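Local coordinates for protein L-Ribose isomerase (Acinetobacter, PDB 4Q0S) that probably interconverts L-ribose and its ketose L-ribulose as a cobalt-containing cupin-barrel sugar isomerase, and binds the sugar alcohol ribitol, at residues R20-W25 with V45-G50; G64-E69 with V108-F113; E132-Y137 with T179-L184. One frame throughout, in Å; residues are numbered along the deposited sequence.

Interaction 1 (R20-W25 with V45-G50); sequences REYDEW and VNDSAG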
loop_
_atom_site.group_PDB
_atom_site.type_symbol
_atom_site.label_atom_id
_atom_site.label_comp_id
_atom_site.label_asym_id
_atom_site.label_seq_id
_atom_site.Cartn_x
_atom_site.Cartn_y
_atom_site.Cartn_z
ATOM N N ARG A 20 1.108 -24.038 -17.006
ATOM C CA ARG A 20 1.843 -22.783 -17.052
ATOM C C ARG A 20 0.896 -21.580 -17.068
ATOM O O ARG A 20 1.115 -20.597 -16.356
ATOM C CB ARG A 20 2.760 -22.734 -18.274
ATOM C CG ARG A 20 3.518 -21.418 -18.399
ATOM C CD ARG A 20 4.401 -21.397 -19.623
ATOM N NE ARG A 20 4.903 -20.060 -19.912
ATOM C CZ ARG A 20 5.766 -19.786 -20.885
ATOM N NH1 ARG A 20 6.222 -20.765 -21.656
ATOM N NH2 ARG A 20 6.160 -18.537 -21.102
ATOM N N GLU A 21 -0.159 -21.646 -17.874
ATOM C CA GLU A 21 -1.100 -20.535 -17.926
ATOM C C GLU A 21 -1.760 -20.363 -16.563
ATOM O O GLU A 21 -1.924 -19.241 -16.085
ATOM C CB GLU A 21 -2.176 -20.767 -18.989
ATOM C CG GLU A 21 -1.664 -20.854 -20.420
ATOM C CD GLU A 21 -2.770 -21.231 -21.390
ATOM O OE1 GLU A 21 -3.585 -22.110 -21.029
ATOM O OE2 GLU A 21 -2.826 -20.666 -22.504
ATOM N N TYR A 22 -2.119 -21.478 -15.931
ATOM C CA TYR A 22 -2.767 -21.423 -14.634
ATOM C C TYR A 22 -1.896 -20.764 -13.576
ATOM O O TYR A 22 -2.306 -19.800 -12.929
ATOM C CB TYR A 22 -3.149 -22.817 -14.143
ATOM C CG TYR A 22 -3.995 -22.746 -12.898
ATOM C CD1 TYR A 22 -5.359 -22.483 -12.982
ATOM C CD2 TYR A 22 -3.421 -22.860 -11.631
ATOM C CE1 TYR A 22 -6.133 -22.331 -11.834
ATOM C CE2 TYR A 22 -4.183 -22.708 -10.478
ATOM C CZ TYR A 22 -5.540 -22.444 -10.586
ATOM O OH TYR A 22 -6.307 -22.307 -9.454
ATOM N N ASP A 23 -0.695 -21.298 -13.393
ATOM C CA ASP A 23 0.227 -20.756 -12.406
ATOM C C ASP A 23 0.579 -19.290 -12.619
ATOM O O ASP A 23 0.526 -18.498 -11.678
ATOM C CB ASP A 23 1.505 -21.590 -12.362
ATOM C CG ASP A 23 1.316 -22.887 -11.616
ATOM O OD1 ASP A 23 0.152 -23.259 -11.360
ATOM O OD2 ASP A 23 2.326 -23.542 -11.287
ATOM N N GLU A 24 0.939 -18.914 -13.840
ATOM C CA GLU A 24 1.299 -17.522 -14.085
ATOM C C GLU A 24 0.113 -16.617 -13.747
ATOM O O GLU A 24 0.285 -15.537 -13.182
ATOM C CB GLU A 24 1.738 -17.324 -15.541
ATOM C CG GLU A 24 2.884 -18.240 -15.957
ATOM C CD GLU A 24 3.494 -17.868 -17.295
ATOM O OE1 GLU A 24 2.762 -17.346 -18.164
ATOM O OE2 GLU A 24 4.709 -18.113 -17.482
ATOM N N TRP A 25 -1.089 -17.085 -14.065
ATOM C CA TRP A 25 -2.313 -16.334 -13.800
ATOM C C TRP A 25 -2.559 -16.197 -12.300
ATOM O O TRP A 25 -2.671 -15.090 -11.772
ATOM C CB TRP A 25 -3.496 -17.052 -14.470
ATOM C CG TRP A 25 -4.846 -16.409 -14.308
ATOM C CD1 TRP A 25 -5.136 -15.073 -14.362
ATOM C CD2 TRP A 25 -6.111 -17.086 -14.197
ATOM N NE1 TRP A 25 -6.501 -14.879 -14.301
ATOM C CE2 TRP A 25 -7.119 -16.098 -14.200
ATOM C CE3 TRP A 25 -6.487 -18.435 -14.101
ATOM C CZ2 TRP A 25 -8.483 -16.413 -14.111
ATOM C CZ3 TRP A 25 -7.843 -18.748 -14.014
ATOM C CH2 TRP A 25 -8.823 -17.740 -14.020
ATOM N N VAL A 45 -3.370 -20.164 -2.266
ATOM C CA VAL A 45 -2.898 -20.174 -3.643
ATOM C C VAL A 45 -2.921 -21.626 -4.104
ATOM O O VAL A 45 -1.920 -22.340 -4.016
ATOM C CB VAL A 45 -1.472 -19.597 -3.739
ATOM C CG1 VAL A 45 -1.030 -19.522 -5.193
ATOM C CG2 VAL A 45 -1.442 -18.208 -3.100
ATOM N N ASN A 46 -4.083 -22.055 -4.587
ATOM C CA ASN A 46 -4.280 -23.435 -5.027
ATOM C C ASN A 46 -4.927 -23.549 -6.405
ATOM O O ASN A 46 -5.214 -22.541 -7.062
ATOM C CB ASN A 46 -5.144 -24.170 -4.001
ATOM C CG ASN A 46 -6.419 -23.419 -3.678
ATOM O OD1 ASN A 46 -7.231 -23.158 -4.561
ATOM N ND2 ASN A 46 -6.595 -23.056 -2.413
ATOM N N ASP A 47 -5.160 -24.792 -6.829
ATOM C CA ASP A 47 -5.758 -25.070 -8.132
ATOM C C ASP A 47 -7.259 -24.802 -8.203
ATOM O O ASP A 47 -7.892 -25.116 -9.205
ATOM C CB ASP A 47 -5.492 -26.520 -8.546
ATOM C CG ASP A 47 -4.024 -26.797 -8.783
ATOM O OD1 ASP A 47 -3.277 -25.846 -9.099
ATOM O OD2 ASP A 47 -3.620 -27.972 -8.671
ATOM N N SER A 48 -7.826 -24.237 -7.145
ATOM C CA SER A 48 -9.245 -23.914 -7.140
ATOM C C SER A 48 -9.457 -22.400 -7.182
ATOM O O SER A 48 -10.576 -21.925 -7.395
ATOM C CB SER A 48 -9.923 -24.489 -5.895
ATOM O OG SER A 48 -10.001 -25.900 -5.964
ATOM N N ALA A 49 -8.376 -21.646 -6.987
ATOM C CA ALA A 49 -8.454 -20.191 -6.987
ATOM C C ALA A 49 -8.802 -19.616 -8.354
ATOM O O ALA A 49 -9.571 -18.663 -8.453
ATOM C CB ALA A 49 -7.134 -19.598 -6.483
ATOM N N GLY A 50 -8.231 -20.187 -9.410
ATOM C CA GLY A 50 -8.512 -19.706 -10.752
ATOM C C GLY A 50 -9.754 -20.398 -11.284
ATOM O O GLY A 50 -9.773 -21.620 -11.420
#
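Y22 reaches from the helix into the bend of the 45-50 loop, its ring lying against N46, D47 and G50, its hydroxyl inside the bend. The phenol oxygen ends between two backbone groups. As donor, Y22 OH gives its proton to N46 O at 2.6 Å, meeting a lone pair in the carbonyl plane. As acceptor, it takes a nearly straight bond from G50 N, 2.9 Å from Y22 OH. One hydroxyl thus serves a carbonyl and an amide of an irregular loop, a task that suits tyrosine: a long, rigid apolar stem with a polar tip. The stem points at the loop because CG lies anti to the backbone N (chi1 -172°). D47 OD1 approaches the ring obliquely, 3.5 Å from Y22 CE2, with the carboxylate plane steeply turned against the ring; its salt-bridge partner is R19. N46 shapes the bend through an Asx turn, in which N46 OD1 accepts from S48 N, while N46 ND2 donates to K43 O.

G50, where strand 50-52 begins, passes close to the helix: G50 CA is 3.5 Å from W25 CZ3 and 3.7 Å from Y22 CE1. Glycine, with no side chain, lets the backbone come this close to both rings. Helix 19-35 thus packs against the loop at the edge of the six-stranded sheet, while W25 extends to I75 of strand 73-82 and F61 of helix 60-63.

Interaction 2 (G64-E69 with V108-F113); sequences GMWSGE and VHPGKF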
loop_
_atom_site.group_PDB
_atom_site.type_symbol
_atom_site.label_atom_id
_atom_site.label_comp_id
_atom_site.label_asym_id
_atom_site.label_seq_id
_atom_site.Cartn_x
_atom_site.Cartn_y
_atom_site.Cartn_z
ATOM N N GLY A 64 -5.278 -14.892 -24.001
ATOM C CA GLY A 64 -4.844 -14.540 -22.660
ATOM C C GLY A 64 -5.639 -13.508 -21.877
ATOM O O GLY A 64 -6.475 -12.780 -22.416
ATOM N N MET A 65 -5.336 -13.442 -20.585
ATOM C CA MET A 65 -6.000 -12.537 -19.659
ATOM C C MET A 65 -5.790 -11.042 -19.899
ATOM O O MET A 65 -6.423 -10.220 -19.242
ATOM C CB MET A 65 -5.608 -12.904 -18.229
ATOM C CG MET A 65 -6.285 -14.164 -17.709
ATOM S SD MET A 65 -8.096 -13.959 -17.587
ATOM C CE MET A 65 -8.631 -15.245 -18.690
ATOM N N TRP A 66 -4.910 -10.673 -20.823
ATOM C CA TRP A 66 -4.719 -9.256 -21.118
ATOM C C TRP A 66 -5.239 -8.902 -22.501
ATOM O O TRP A 66 -4.996 -7.804 -22.999
ATOM C CB TRP A 66 -3.246 -8.839 -20.973
ATOM C CG TRP A 66 -2.858 -8.652 -19.527
ATOM C CD1 TRP A 66 -2.374 -9.608 -18.676
ATOM C CD2 TRP A 66 -3.063 -7.478 -18.731
ATOM N NE1 TRP A 66 -2.275 -9.102 -17.400
ATOM C CE2 TRP A 66 -2.692 -7.798 -17.405
ATOM C CE3 TRP A 66 -3.532 -6.185 -19.008
ATOM C CZ2 TRP A 66 -2.778 -6.870 -16.355
ATOM C CZ3 TRP A 66 -3.619 -5.266 -17.963
ATOM C CH2 TRP A 66 -3.243 -5.616 -16.655
ATOM N N SER A 67 -5.966 -9.828 -23.119
ATOM C CA SER A 67 -6.522 -9.580 -24.445
ATOM C C SER A 67 -7.650 -8.549 -24.363
ATOM O O SER A 67 -7.867 -7.782 -25.297
ATOM C CB SER A 67 -7.057 -10.877 -25.065
ATOM O OG SER A 67 -8.280 -11.277 -24.468
ATOM N N GLY A 68 -8.356 -8.529 -23.234
ATOM C CA GLY A 68 -9.450 -7.588 -23.060
ATOM C C GLY A 68 -10.770 -8.163 -23.541
ATOM O O GLY A 68 -11.822 -7.540 -23.407
ATOM N N GLU A 69 -10.713 -9.370 -24.089
ATOM C CA GLU A 69 -11.890 -10.045 -24.614
ATOM C C GLU A 69 -12.900 -10.447 -23.543
ATOM O O GLU A 69 -12.535 -10.750 -22.408
ATOM C CB GLU A 69 -11.459 -11.286 -25.399
ATOM C CG GLU A 69 -10.539 -10.975 -26.568
ATOM C CD GLU A 69 -10.026 -12.227 -27.245
ATOM O OE1 GLU A 69 -9.346 -13.036 -26.577
ATOM O OE2 GLU A 69 -10.302 -12.405 -28.447
ATOM N N VAL A 108 -10.360 -9.842 -11.339
ATOM C CA VAL A 108 -10.958 -9.941 -12.652
ATOM C C VAL A 108 -10.158 -9.101 -13.640
ATOM O O VAL A 108 -9.967 -7.898 -13.447
ATOM C CB VAL A 108 -12.414 -9.440 -12.611
ATOM C CG1 VAL A 108 -13.031 -9.517 -13.986
ATOM C CG2 VAL A 108 -13.210 -10.269 -11.608
ATOM N N HIS A 109 -9.683 -9.744 -14.700
ATOM C CA HIS A 109 -8.905 -9.042 -15.696
ATOM C C HIS A 109 -9.791 -8.258 -16.652
ATOM O O HIS A 109 -10.999 -8.499 -16.736
ATOM C CB HIS A 109 -7.984 -10.023 -16.424
ATOM C CG HIS A 109 -6.758 -10.373 -15.634
ATOM N ND1 HIS A 109 -6.811 -11.108 -14.469
ATOM C CD2 HIS A 109 -5.459 -10.029 -15.803
ATOM C CE1 HIS A 109 -5.598 -11.202 -13.954
ATOM N NE2 HIS A 109 -4.759 -10.554 -14.744
ATOM N N PRO A 110 -9.204 -7.296 -17.373
ATOM C CA PRO A 110 -9.942 -6.455 -18.319
ATOM C C PRO A 110 -10.869 -7.216 -19.261
ATOM O O PRO A 110 -10.448 -8.155 -19.939
ATOM C CB PRO A 110 -8.831 -5.713 -19.064
ATOM C CG PRO A 110 -7.711 -5.665 -18.060
ATOM C CD PRO A 110 -7.754 -7.060 -17.491
ATOM N N GLY A 111 -12.132 -6.795 -19.286
ATOM C CA GLY A 111 -13.115 -7.424 -20.152
ATOM C C GLY A 111 -13.763 -8.682 -19.604
ATOM O O GLY A 111 -14.853 -9.050 -20.036
ATOM N N LYS A 112 -13.114 -9.336 -18.648
ATOM C CA LYS A 112 -13.637 -10.577 -18.074
ATOM C C LYS A 112 -14.761 -10.343 -17.054
ATOM O O LYS A 112 -14.869 -9.264 -16.471
ATOM C CB LYS A 112 -12.480 -11.369 -17.454
ATOM C CG LYS A 112 -11.286 -11.566 -18.414
ATOM C CD LYS A 112 -11.568 -12.636 -19.461
ATOM C CE LYS A 112 -10.373 -12.881 -20.398
ATOM N NZ LYS A 112 -10.159 -11.795 -21.391
ATOM N N PHE A 113 -15.592 -11.365 -16.841
ATOM C CA PHE A 113 -16.735 -11.261 -15.935
ATOM C C PHE A 113 -16.868 -12.351 -14.879
ATOM O O PHE A 113 -16.340 -13.450 -15.025
ATOM C CB PHE A 113 -18.072 -11.358 -16.702
ATOM C CG PHE A 113 -18.289 -10.323 -17.761
ATOM C CD1 PHE A 113 -17.525 -10.313 -18.923
ATOM C CD2 PHE A 113 -19.328 -9.405 -17.633
ATOM C CE1 PHE A 113 -17.800 -9.404 -19.946
ATOM C CE2 PHE A 113 -19.610 -8.497 -18.641
ATOM C CZ PHE A 113 -18.848 -8.492 -19.802
HETATM O O HOH W 1 -9.145 -13.526 -23.493
HETATM O O HOH W 2 -8.457 -9.650 -20.617
#
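The imidazole of H109 has M65 CB over one face, a CH-pi contact 4.0 Å from the ring centroid, and W66 NE1 at its edge. That edge is turned toward the face of the W66 indole in an offset edge-to-face pair with planes at 90°. Both W66 NE1 and H109 NE2 hydrogen-bond to E28 OE2 of the second subunit, so one carboxylate ties the ring pair across the interface. P110 CG packs obliquely near the indole, at W66 CZ3.

K112 brings its ammonium back over the 64-69 loop, the chain bending at chi2 (-76°) and chi4 (-74°). K112 NZ donates to E69 O at 2.8 Å and also gives protons to two waters; one of these donates to M65 O and P110 O and accepts from G68 N. M65 CE lies against K112 CE, an apolar cover for the lysine stem. G68 and G111 have positive phi, and their bare CA atoms allow close CA-H...O contacts, such as G68 CA to P110 O at 3.3 Å. These contacts join two turn-containing loops, with a type I turn at G64-S67 after helix 60-63 and a type II turn at H109-K112 linking cupin-barrel strands 101-108 and 113-118.

Interaction 3 (E132-Y137 with T179-L184); sequences EMEVFY and TSYVRL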
loop_
_atom_site.group_PDB
_atom_site.type_symbol
_atom_site.label_atom_id
_atom_site.label_comp_id
_atom_site.label_asym_id
_atom_site.label_seq_id
_atom_site.Cartn_x
_atom_site.Cartn_y
_atom_site.Cartn_z
ATOM N N GLU A 132 -11.625 -0.641 -11.331
ATOM C CA GLU A 132 -13.009 -0.223 -11.155
ATOM C C GLU A 132 -13.893 -1.416 -11.421
ATOM O O GLU A 132 -13.574 -2.266 -12.249
ATOM C CB GLU A 132 -13.364 0.926 -12.103
ATOM C CG GLU A 132 -12.382 2.085 -12.024
ATOM C CD GLU A 132 -13.007 3.433 -12.329
ATOM O OE1 GLU A 132 -13.974 3.496 -13.121
ATOM O OE2 GLU A 132 -12.514 4.441 -11.779
ATOM N N MET A 133 -15.004 -1.476 -10.710
ATOM C CA MET A 133 -15.905 -2.596 -10.840
ATOM C C MET A 133 -17.252 -2.196 -11.414
ATOM O O MET A 133 -17.934 -1.314 -10.882
ATOM C CB MET A 133 -16.079 -3.236 -9.466
ATOM C CG MET A 133 -17.058 -4.375 -9.399
ATOM S SD MET A 133 -17.332 -4.796 -7.676
ATOM C CE MET A 133 -17.739 -6.559 -7.794
ATOM N N GLU A 134 -17.624 -2.837 -12.516
ATOM C CA GLU A 134 -18.907 -2.569 -13.142
ATOM C C GLU A 134 -19.829 -3.712 -12.768
ATOM O O GLU A 134 -19.632 -4.860 -13.181
ATOM C CB GLU A 134 -18.760 -2.444 -14.662
ATOM C CG GLU A 134 -18.098 -1.135 -15.074
ATOM C CD GLU A 134 -18.122 -0.892 -16.575
ATOM O OE1 GLU A 134 -18.586 0.190 -16.985
ATOM O OE2 GLU A 134 -17.676 -1.765 -17.342
ATOM N N VAL A 135 -20.823 -3.384 -11.954
ATOM C CA VAL A 135 -21.785 -4.359 -11.467
ATOM C C VAL A 135 -23.100 -4.255 -12.225
ATOM O O VAL A 135 -23.617 -3.164 -12.463
ATOM C CB VAL A 135 -22.063 -4.152 -9.954
ATOM C CG1 VAL A 135 -22.884 -5.314 -9.404
ATOM C CG2 VAL A 135 -20.748 -4.026 -9.195
ATOM N N PHE A 136 -23.621 -5.409 -12.615
ATOM C CA PHE A 136 -24.883 -5.490 -13.327
ATOM C C PHE A 136 -25.745 -6.320 -12.391
ATOM O O PHE A 136 -25.298 -7.352 -11.885
ATOM C CB PHE A 136 -24.676 -6.211 -14.666
ATOM C CG PHE A 136 -23.533 -5.657 -15.476
ATOM C CD1 PHE A 136 -23.679 -4.477 -16.206
ATOM C CD2 PHE A 136 -22.292 -6.288 -15.466
ATOM C CE1 PHE A 136 -22.601 -3.931 -16.912
ATOM C CE2 PHE A 136 -21.212 -5.752 -16.166
ATOM C CZ PHE A 136 -21.366 -4.570 -16.891
ATOM N N TYR A 137 -26.966 -5.867 -12.129
ATOM C CA TYR A 137 -27.822 -6.612 -11.226
ATOM C C TYR A 137 -29.307 -6.321 -11.386
ATOM O O TYR A 137 -29.707 -5.360 -12.042
ATOM C CB TYR A 137 -27.424 -6.329 -9.777
ATOM C CG TYR A 137 -27.693 -4.903 -9.347
ATOM C CD1 TYR A 137 -26.862 -3.864 -9.756
ATOM C CD2 TYR A 137 -28.786 -4.593 -8.532
ATOM C CE1 TYR A 137 -27.102 -2.550 -9.365
ATOM C CE2 TYR A 137 -29.040 -3.279 -8.140
ATOM C CZ TYR A 137 -28.193 -2.264 -8.556
ATOM O OH TYR A 137 -28.413 -0.968 -8.156
ATOM N N THR A 179 -30.562 -5.514 -15.398
ATOM C CA THR A 179 -30.695 -4.183 -15.974
ATOM C C THR A 179 -30.117 -3.021 -15.165
ATOM O O THR A 179 -29.785 -1.980 -15.736
ATOM C CB THR A 179 -32.180 -3.903 -16.281
ATOM O OG1 THR A 179 -32.929 -3.908 -15.060
ATOM C CG2 THR A 179 -32.735 -4.995 -17.181
ATOM N N SER A 180 -30.004 -3.183 -13.849
ATOM C CA SER A 180 -29.439 -2.123 -13.020
ATOM C C SER A 180 -27.919 -2.173 -13.114
ATOM O O SER A 180 -27.325 -3.246 -13.216
ATOM C CB SER A 180 -29.882 -2.271 -11.564
ATOM O OG SER A 180 -31.214 -1.810 -11.397
ATOM N N TYR A 181 -27.292 -1.005 -13.071
ATOM C CA TYR A 181 -25.845 -0.914 -13.206
ATOM C C TYR A 181 -25.241 0.124 -12.278
ATOM O O TYR A 181 -25.860 1.144 -11.975
ATOM C CB TYR A 181 -25.505 -0.559 -14.656
ATOM C CG TYR A 181 -24.108 -0.025 -14.887
ATOM C CD1 TYR A 181 -23.059 -0.875 -15.243
ATOM C CD2 TYR A 181 -23.841 1.342 -14.783
ATOM C CE1 TYR A 181 -21.778 -0.373 -15.501
ATOM C CE2 TYR A 181 -22.569 1.851 -15.033
ATOM C CZ TYR A 181 -21.545 0.992 -15.394
ATOM O OH TYR A 181 -20.297 1.503 -15.665
ATOM N N VAL A 182 -24.019 -0.141 -11.837
ATOM C CA VAL A 182 -23.302 0.778 -10.972
ATOM C C VAL A 182 -21.812 0.525 -11.166
ATOM O O VAL A 182 -21.386 -0.617 -11.352
ATOM C CB VAL A 182 -23.690 0.583 -9.475
ATOM C CG1 VAL A 182 -23.262 -0.791 -8.980
ATOM C CG2 VAL A 182 -23.066 1.668 -8.639
ATOM N N ARG A 183 -21.030 1.594 -11.155
ATOM C CA ARG A 183 -19.589 1.483 -11.308
ATOM C C ARG A 183 -18.970 1.857 -9.968
ATOM O O ARG A 183 -19.124 2.983 -9.500
ATOM C CB ARG A 183 -19.104 2.417 -12.421
ATOM C CG ARG A 183 -17.647 2.206 -12.814
ATOM C CD ARG A 183 -17.416 2.569 -14.280
ATOM N NE ARG A 183 -16.004 2.501 -14.645
ATOM C CZ ARG A 183 -15.552 2.535 -15.895
ATOM N NH1 ARG A 183 -16.405 2.630 -16.908
ATOM N NH2 ARG A 183 -14.246 2.493 -16.130
ATOM N N LEU A 184 -18.277 0.899 -9.352
ATOM C CA LEU A 184 -17.658 1.107 -8.044
ATOM C C LEU A 184 -16.158 1.350 -8.162
ATOM O O LEU A 184 -15.488 0.762 -9.015
ATOM C CB LEU A 184 -17.893 -0.116 -7.151
ATOM C CG LEU A 184 -19.349 -0.548 -6.933
ATOM C CD1 LEU A 184 -19.386 -1.828 -6.095
ATOM C CD2 LEU A 184 -20.122 0.573 -6.248
#
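Strands 132-137 and 180-184 run antiparallel, their axes 4.6 Å apart at closest approach. M133 with L184, V135 with V182 and Y137 with S180 are hydrogen-bonded pairs, each closed by two backbone bonds; E134 with R183 and F136 with Y181 are non-hydrogen-bonded pairs between them.

The face of E134, R183, F136 and Y181 mixes ion pairs with an aromatic contact. Y181 OH donates to E134 OE1 at 2.5 Å on the anti side of the carboxylate, and R183 NH1 forms a salt bridge to the same oxygen at 3.3 Å. R183 NE grips E132 OE1 at 2.7 Å. E134 OE2 pairs with R202 of strand 199-202, so arginines flank this buried acid. F136 CE1 packs 3.5 Å from Y181 CD1, the side chains running alongside each other, the rings oblique.

The other face is mainly apolar: M133 SD meets L184 CD1, and V135 CB meets V182 CG1. Y137 CG sits between its backbone N and carbonyl carbon (chi1 67°), which swings the ring over S180, whose CB lies 3.5 Å from the ring centroid. Serine is small enough to lie against the ring face. This is an antiparallel edge pair of the five-stranded cupin-barrel sheet; nearby H199 of strand 199-202 is a cobalt ligand.

Interaction 2 is the most buried of the three; interactions 1 and 3 are only partly buried and lie on opposite sides of the chain's centre, with centres about 27 Å apart. Interaction 2 touches both: W25 NE1 lies 3.5 Å from M65 CG, and F113 CE2 lies 4.0 Å from F136 CE2. The chemistry follows the setting. A single tyrosine hydroxyl fastens helix to loop in 20-25 with 45-50, a lysine and waters bridge the two turns in 64-69 with 108-113, and regular strand pairing with ion pairs joins 132-137 to 179-184. Interactions 1 and 2 also reach the second subunit, whereas interaction 3 meets no other chain of the assembly.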